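SAS-6 (Leishmania major, PDB 4CKM) probably assembles, through its N-terminal head domain, into the ring at the centre of the cartwheel, which helps set the ninefold symmetry of basal bodies and centrioles. Local coordinates at residues Q57-R69 against V78-F91. Residues are numbered along the deposited sequence; the frame is centred on the assembly and turned at random.
Sequences QVRPLGVYVRTGR and VVLVRLTDPTDPFF
Arg-82 lays its guanidinium alongside the ring of Tyr-64, the two planes only 13° apart, with NH1 3.2 Å from Tyr-64 CE2. CG of Arg-82 stands anti to the backbone N (chi1 178°) and the chain bends at chi3, which swings the guanidinium round to the tyrosine while NE forms a salt bridge with Glu-94. Leu-80 is the bump beside them: its CD2 meets the edge of the tyrosine ring, 4.1 Å from Tyr-64 CE2, and also rests on one face of each guanidinium, that of Arg-82 and that of Arg-66, whose NH1 donates to Tyr-64 OH. These side chains share one face of the antiparallel hairpin of strands 57-70 and 76-85 in the SAS-6 N-terminal head domain, which belongs to the XRCC4 N-terminal superfamily. The opposite face carries Val-63, Val-65, Val-79 and Val-81 beside Leu-83 and Thr-67; helix 117-130 packs on the four valines. At the far end, beside the type I turn Asp-85 to Asp-88, Leu-61 wedges its two methyls between Leu-83, Asp-85 and the Phe-91 ring. Over one face of that ring sits Arg-59 NH2, which also donates to Asp-85 OD2 in a 2.8 Å salt bridge, on the oxygen's anti lone pair.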
loop_
_atom_site.group_PDB
_atom_site.type_symbol
_atom_site.label_atom_id
_atom_site.label_comp_id
_atom_site.label_asym_id
_atom_site.label_seq_id
_atom_site.Cartn_x
_atom_site.Cartn_y
_atom_site.Cartn_z
ATOM N N GLN A 57 9.809 -4.435 18.463
ATOM C CA GLN A 57 9.772 -5.771 19.056
ATOM C C GLN A 57 8.524 -6.488 18.581
ATOM O O GLN A 57 7.512 -5.859 18.283
ATOM C CB GLN A 57 9.759 -5.708 20.575
ATOM C CG GLN A 57 8.514 -5.042 21.108
ATOM C CD GLN A 57 8.324 -5.198 22.601
ATOM O OE1 GLN A 57 8.330 -6.297 23.148
ATOM N NE2 GLN A 57 8.104 -4.083 23.260
ATOM N N VAL A 58 8.595 -7.814 18.544
ATOM C CA VAL A 58 7.456 -8.635 18.195
ATOM C C VAL A 58 6.914 -9.240 19.474
ATOM O O VAL A 58 7.650 -9.848 20.241
ATOM C CB VAL A 58 7.850 -9.723 17.182
ATOM C CG1 VAL A 58 6.779 -10.786 17.074
ATOM C CG2 VAL A 58 8.112 -9.097 15.811
ATOM N N ARG A 59 5.625 -9.046 19.708
ATOM C CA ARG A 59 5.021 -9.398 20.970
ATOM C C ARG A 59 3.547 -9.754 20.824
ATOM O O ARG A 59 2.893 -9.335 19.885
ATOM C CB ARG A 59 5.210 -8.251 21.948
ATOM C CG ARG A 59 4.225 -7.121 21.785
ATOM C CD ARG A 59 4.824 -5.812 22.227
ATOM N NE ARG A 59 3.933 -5.050 23.080
ATOM C CZ ARG A 59 3.910 -3.720 23.171
ATOM N NH1 ARG A 59 4.685 -2.946 22.417
ATOM N NH2 ARG A 59 3.056 -3.153 24.000
ATOM N N PRO A 60 3.018 -10.552 21.749
ATOM C CA PRO A 60 1.624 -10.965 21.607
ATOM C C PRO A 60 0.678 -9.861 22.059
ATOM O O PRO A 60 0.871 -9.287 23.124
ATOM C CB PRO A 60 1.525 -12.205 22.502
ATOM C CG PRO A 60 2.612 -12.055 23.518
ATOM C CD PRO A 60 3.649 -11.102 22.967
ATOM N N LEU A 61 -0.309 -9.537 21.228
ATOM C CA LEU A 61 -1.306 -8.535 21.589
ATOM C C LEU A 61 -2.688 -9.131 21.523
ATOM O O LEU A 61 -2.970 -10.020 20.715
ATOM C CB LEU A 61 -1.227 -7.304 20.667
ATOM C CG LEU A 61 0.014 -6.408 20.755
ATOM C CD1 LEU A 61 -0.039 -5.262 19.743
ATOM C CD2 LEU A 61 0.205 -5.849 22.164
ATOM N N GLY A 62 -3.559 -8.644 22.389
ATOM C CA GLY A 62 -4.973 -8.996 22.295
ATOM C C GLY A 62 -5.615 -8.199 21.159
ATOM O O GLY A 62 -5.388 -6.992 21.009
ATOM N N VAL A 63 -6.418 -8.862 20.360
ATOM C CA VAL A 63 -7.158 -8.167 19.365
ATOM C C VAL A 63 -8.618 -8.531 19.498
ATOM O O VAL A 63 -8.957 -9.696 19.745
ATOM C CB VAL A 63 -6.629 -8.464 17.955
ATOM C CG1 VAL A 63 -6.945 -9.880 17.533
ATOM C CG2 VAL A 63 -7.235 -7.492 16.962
ATOM N N TYR A 64 -9.474 -7.529 19.303
ATOM C CA TYR A 64 -10.887 -7.641 19.621
ATOM C C TYR A 64 -11.699 -6.875 18.584
ATOM O O TYR A 64 -11.459 -5.699 18.329
ATOM C CB TYR A 64 -11.093 -7.075 21.031
ATOM C CG TYR A 64 -12.509 -7.053 21.581
ATOM C CD1 TYR A 64 -13.066 -8.183 22.185
ATOM C CD2 TYR A 64 -13.268 -5.891 21.554
ATOM C CE1 TYR A 64 -14.345 -8.157 22.714
ATOM C CE2 TYR A 64 -14.547 -5.854 22.085
ATOM C CZ TYR A 64 -15.076 -6.986 22.658
ATOM O OH TYR A 64 -16.335 -6.944 23.170
ATOM N N VAL A 65 -12.629 -7.555 17.944
ATOM C CA VAL A 65 -13.471 -6.933 16.943
ATOM C C VAL A 65 -14.919 -7.170 17.355
ATOM O O VAL A 65 -15.327 -8.317 17.573
ATOM C CB VAL A 65 -13.224 -7.507 15.523
ATOM C CG1 VAL A 65 -14.161 -6.867 14.511
ATOM C CG2 VAL A 65 -11.785 -7.311 15.083
ATOM N N ARG A 66 -15.679 -6.083 17.460
ATOM C CA ARG A 66 -17.096 -6.138 17.846
ATOM C C ARG A 66 -17.945 -5.223 16.956
ATOM O O ARG A 66 -17.503 -4.131 16.586
ATOM C CB ARG A 66 -17.258 -5.711 19.307
ATOM C CG ARG A 66 -18.673 -5.858 19.855
ATOM C CD ARG A 66 -18.748 -5.458 21.328
ATOM N NE ARG A 66 -18.617 -4.009 21.536
ATOM C CZ ARG A 66 -18.168 -3.417 22.655
ATOM N NH1 ARG A 66 -17.767 -4.129 23.709
ATOM N NH2 ARG A 66 -18.103 -2.089 22.719
ATOM N N THR A 67 -19.139 -5.695 16.596
ATOM C CA THR A 67 -20.146 -4.874 15.925
ATOM C C THR A 67 -21.208 -4.489 16.928
ATOM O O THR A 67 -21.564 -5.287 17.786
ATOM C CB THR A 67 -20.860 -5.620 14.782
ATOM O OG1 THR A 67 -21.561 -6.754 15.307
ATOM C CG2 THR A 67 -19.859 -6.085 13.735
ATOM N N GLY A 68 -21.712 -3.264 16.814
ATOM C CA GLY A 68 -22.822 -2.806 17.651
ATOM C C GLY A 68 -23.495 -1.555 17.106
ATOM O O GLY A 68 -23.604 -1.364 15.884
ATOM N N ARG A 69 -23.920 -0.699 18.033
ATOM C CA ARG A 69 -24.653 0.528 17.735
ATOM C C ARG A 69 -24.025 1.658 18.467
ATOM O O ARG A 69 -23.506 1.480 19.534
ATOM C CB ARG A 69 -26.082 0.439 18.227
ATOM C CG ARG A 69 -26.913 -0.625 17.556
ATOM C CD ARG A 69 -27.177 -0.272 16.111
ATOM N NE ARG A 69 -28.209 -1.142 15.569
ATOM C CZ ARG A 69 -29.096 -0.794 14.644
ATOM N NH1 ARG A 69 -29.134 0.433 14.122
ATOM N NH2 ARG A 69 -29.972 -1.690 14.249
ATOM N N VAL A 78 -21.886 0.340 14.210
ATOM C CA VAL A 78 -20.441 0.551 14.372
ATOM C C VAL A 78 -19.650 -0.749 14.314
ATOM O O VAL A 78 -20.151 -1.840 14.632
ATOM C CB VAL A 78 -20.080 1.209 15.729
ATOM C CG1 VAL A 78 -20.827 2.500 15.916
ATOM C CG2 VAL A 78 -20.404 0.304 16.900
ATOM N N VAL A 79 -18.385 -0.605 13.961
ATOM C CA VAL A 79 -17.420 -1.676 14.055
ATOM C C VAL A 79 -16.322 -1.196 14.966
ATOM O O VAL A 79 -15.738 -0.129 14.737
ATOM C CB VAL A 79 -16.827 -1.991 12.677
ATOM C CG1 VAL A 79 -15.681 -2.973 12.803
ATOM C CG2 VAL A 79 -17.904 -2.550 11.769
ATOM N N LEU A 80 -16.046 -1.976 16.002
ATOM C CA LEU A 80 -14.988 -1.662 16.941
ATOM C C LEU A 80 -13.844 -2.676 16.757
ATOM O O LEU A 80 -14.069 -3.894 16.745
ATOM C CB LEU A 80 -15.521 -1.709 18.363
ATOM C CG LEU A 80 -14.438 -1.531 19.427
ATOM C CD1 LEU A 80 -13.982 -0.083 19.517
ATOM C CD2 LEU A 80 -14.930 -2.013 20.781
ATOM N N VAL A 81 -12.632 -2.145 16.624
ATOM C CA VAL A 81 -11.401 -2.917 16.548
ATOM C C VAL A 81 -10.504 -2.394 17.665
ATOM O O VAL A 81 -10.084 -1.224 17.651
ATOM C CB VAL A 81 -10.671 -2.714 15.195
ATOM C CG1 VAL A 81 -9.332 -3.444 15.159
ATOM C CG2 VAL A 81 -11.524 -3.201 14.046
ATOM N N ARG A 82 -10.197 -3.277 18.611
ATOM C CA ARG A 82 -9.402 -2.953 19.764
ATOM C C ARG A 82 -8.125 -3.811 19.838
ATOM O O ARG A 82 -8.131 -5.025 19.597
ATOM C CB ARG A 82 -10.244 -3.188 20.998
ATOM C CG ARG A 82 -9.538 -2.940 22.310
ATOM C CD ARG A 82 -10.394 -3.448 23.463
ATOM N NE ARG A 82 -11.490 -2.527 23.742
ATOM C CZ ARG A 82 -12.706 -2.877 24.158
ATOM N NH1 ARG A 82 -13.035 -4.154 24.347
ATOM N NH2 ARG A 82 -13.606 -1.925 24.374
ATOM N N LEU A 83 -7.045 -3.162 20.226
ATOM C CA LEU A 83 -5.771 -3.795 20.401
ATOM C C LEU A 83 -5.338 -3.571 21.843
ATOM O O LEU A 83 -5.337 -2.429 22.323
ATOM C CB LEU A 83 -4.797 -3.118 19.466
ATOM C CG LEU A 83 -3.691 -3.956 18.873
ATOM C CD1 LEU A 83 -4.267 -5.153 18.145
ATOM C CD2 LEU A 83 -2.876 -3.070 17.933
ATOM N N THR A 84 -4.987 -4.643 22.545
ATOM C CA THR A 84 -4.495 -4.500 23.921
ATOM C C THR A 84 -3.212 -5.262 24.172
ATOM O O THR A 84 -2.832 -6.143 23.398
ATOM C CB THR A 84 -5.530 -4.993 24.942
ATOM O OG1 THR A 84 -5.917 -6.330 24.619
ATOM C CG2 THR A 84 -6.746 -4.112 24.925
ATOM N N ASP A 85 -2.546 -4.902 25.259
ATOM C CA ASP A 85 -1.420 -5.679 25.784
ATOM C C ASP A 85 -1.779 -6.304 27.156
ATOM O O ASP A 85 -1.962 -5.577 28.136
ATOM C CB ASP A 85 -0.182 -4.805 25.917
ATOM C CG ASP A 85 1.086 -5.619 26.128
ATOM O OD1 ASP A 85 1.025 -6.741 26.664
ATOM O OD2 ASP A 85 2.160 -5.143 25.739
ATOM N N PRO A 86 -1.861 -7.649 27.230
ATOM C CA PRO A 86 -2.220 -8.308 28.498
ATOM C C PRO A 86 -1.333 -7.884 29.675
ATOM O O PRO A 86 -1.825 -7.642 30.777
ATOM C CB PRO A 86 -2.027 -9.805 28.197
ATOM C CG PRO A 86 -1.207 -9.871 26.958
ATOM C CD PRO A 86 -1.529 -8.630 26.180
ATOM N N THR A 87 -0.040 -7.747 29.410
ATOM C CA THR A 87 0.927 -7.343 30.418
ATOM C C THR A 87 0.987 -5.819 30.627
ATOM O O THR A 87 1.884 -5.347 31.311
ATOM C CB THR A 87 2.352 -7.828 30.046
ATOM O OG1 THR A 87 2.888 -6.980 29.025
ATOM C CG2 THR A 87 2.364 -9.283 29.536
ATOM N N ASP A 88 0.073 -5.045 30.042
ATOM C CA ASP A 88 0.102 -3.580 30.204
ATOM C C ASP A 88 -1.266 -2.945 29.932
ATOM O O ASP A 88 -1.701 -2.877 28.783
ATOM C CB ASP A 88 1.162 -2.937 29.296
ATOM C CG ASP A 88 1.105 -1.407 29.308
ATOM O OD1 ASP A 88 0.332 -0.826 30.103
ATOM O OD2 ASP A 88 1.839 -0.775 28.519
ATOM N N PRO A 89 -1.937 -2.473 30.999
ATOM C CA PRO A 89 -3.202 -1.734 30.944
ATOM C C PRO A 89 -3.201 -0.407 30.190
ATOM O O PRO A 89 -4.209 -0.081 29.586
ATOM C CB PRO A 89 -3.518 -1.482 32.419
ATOM C CG PRO A 89 -2.929 -2.659 33.109
ATOM C CD PRO A 89 -1.648 -2.931 32.373
ATOM N N PHE A 90 -2.120 0.370 30.232
ATOM C CA PHE A 90 -2.096 1.674 29.522
ATOM C C PHE A 90 -2.182 1.489 27.996
ATOM O O PHE A 90 -2.552 2.430 27.257
ATOM C CB PHE A 90 -0.834 2.496 29.848
ATOM C CG PHE A 90 -0.622 2.767 31.322
ATOM C CD1 PHE A 90 -1.222 3.863 31.940
ATOM C CD2 PHE A 90 0.206 1.937 32.088
ATOM C CE1 PHE A 90 -1.018 4.112 33.293
ATOM C CE2 PHE A 90 0.409 2.182 33.440
ATOM C CZ PHE A 90 -0.200 3.272 34.042
ATOM N N PHE A 91 -1.818 0.286 27.529
ATOM C CA PHE A 91 -1.818 -0.039 26.108
ATOM C C PHE A 91 -3.186 -0.530 25.690
ATOM O O PHE A 91 -3.525 -1.698 25.857
ATOM C CB PHE A 91 -0.770 -1.096 25.788
ATOM C CG PHE A 91 -0.485 -1.238 24.323
ATOM C CD1 PHE A 91 -1.358 -1.931 23.485
ATOM C CD2 PHE A 91 0.657 -0.682 23.773
ATOM C CE1 PHE A 91 -1.086 -2.058 22.140
ATOM C CE2 PHE A 91 0.939 -0.833 22.426
ATOM C CZ PHE A 91 0.062 -1.509 21.612
HETATM O O HOH W 1 2.438 -8.812 25.168
#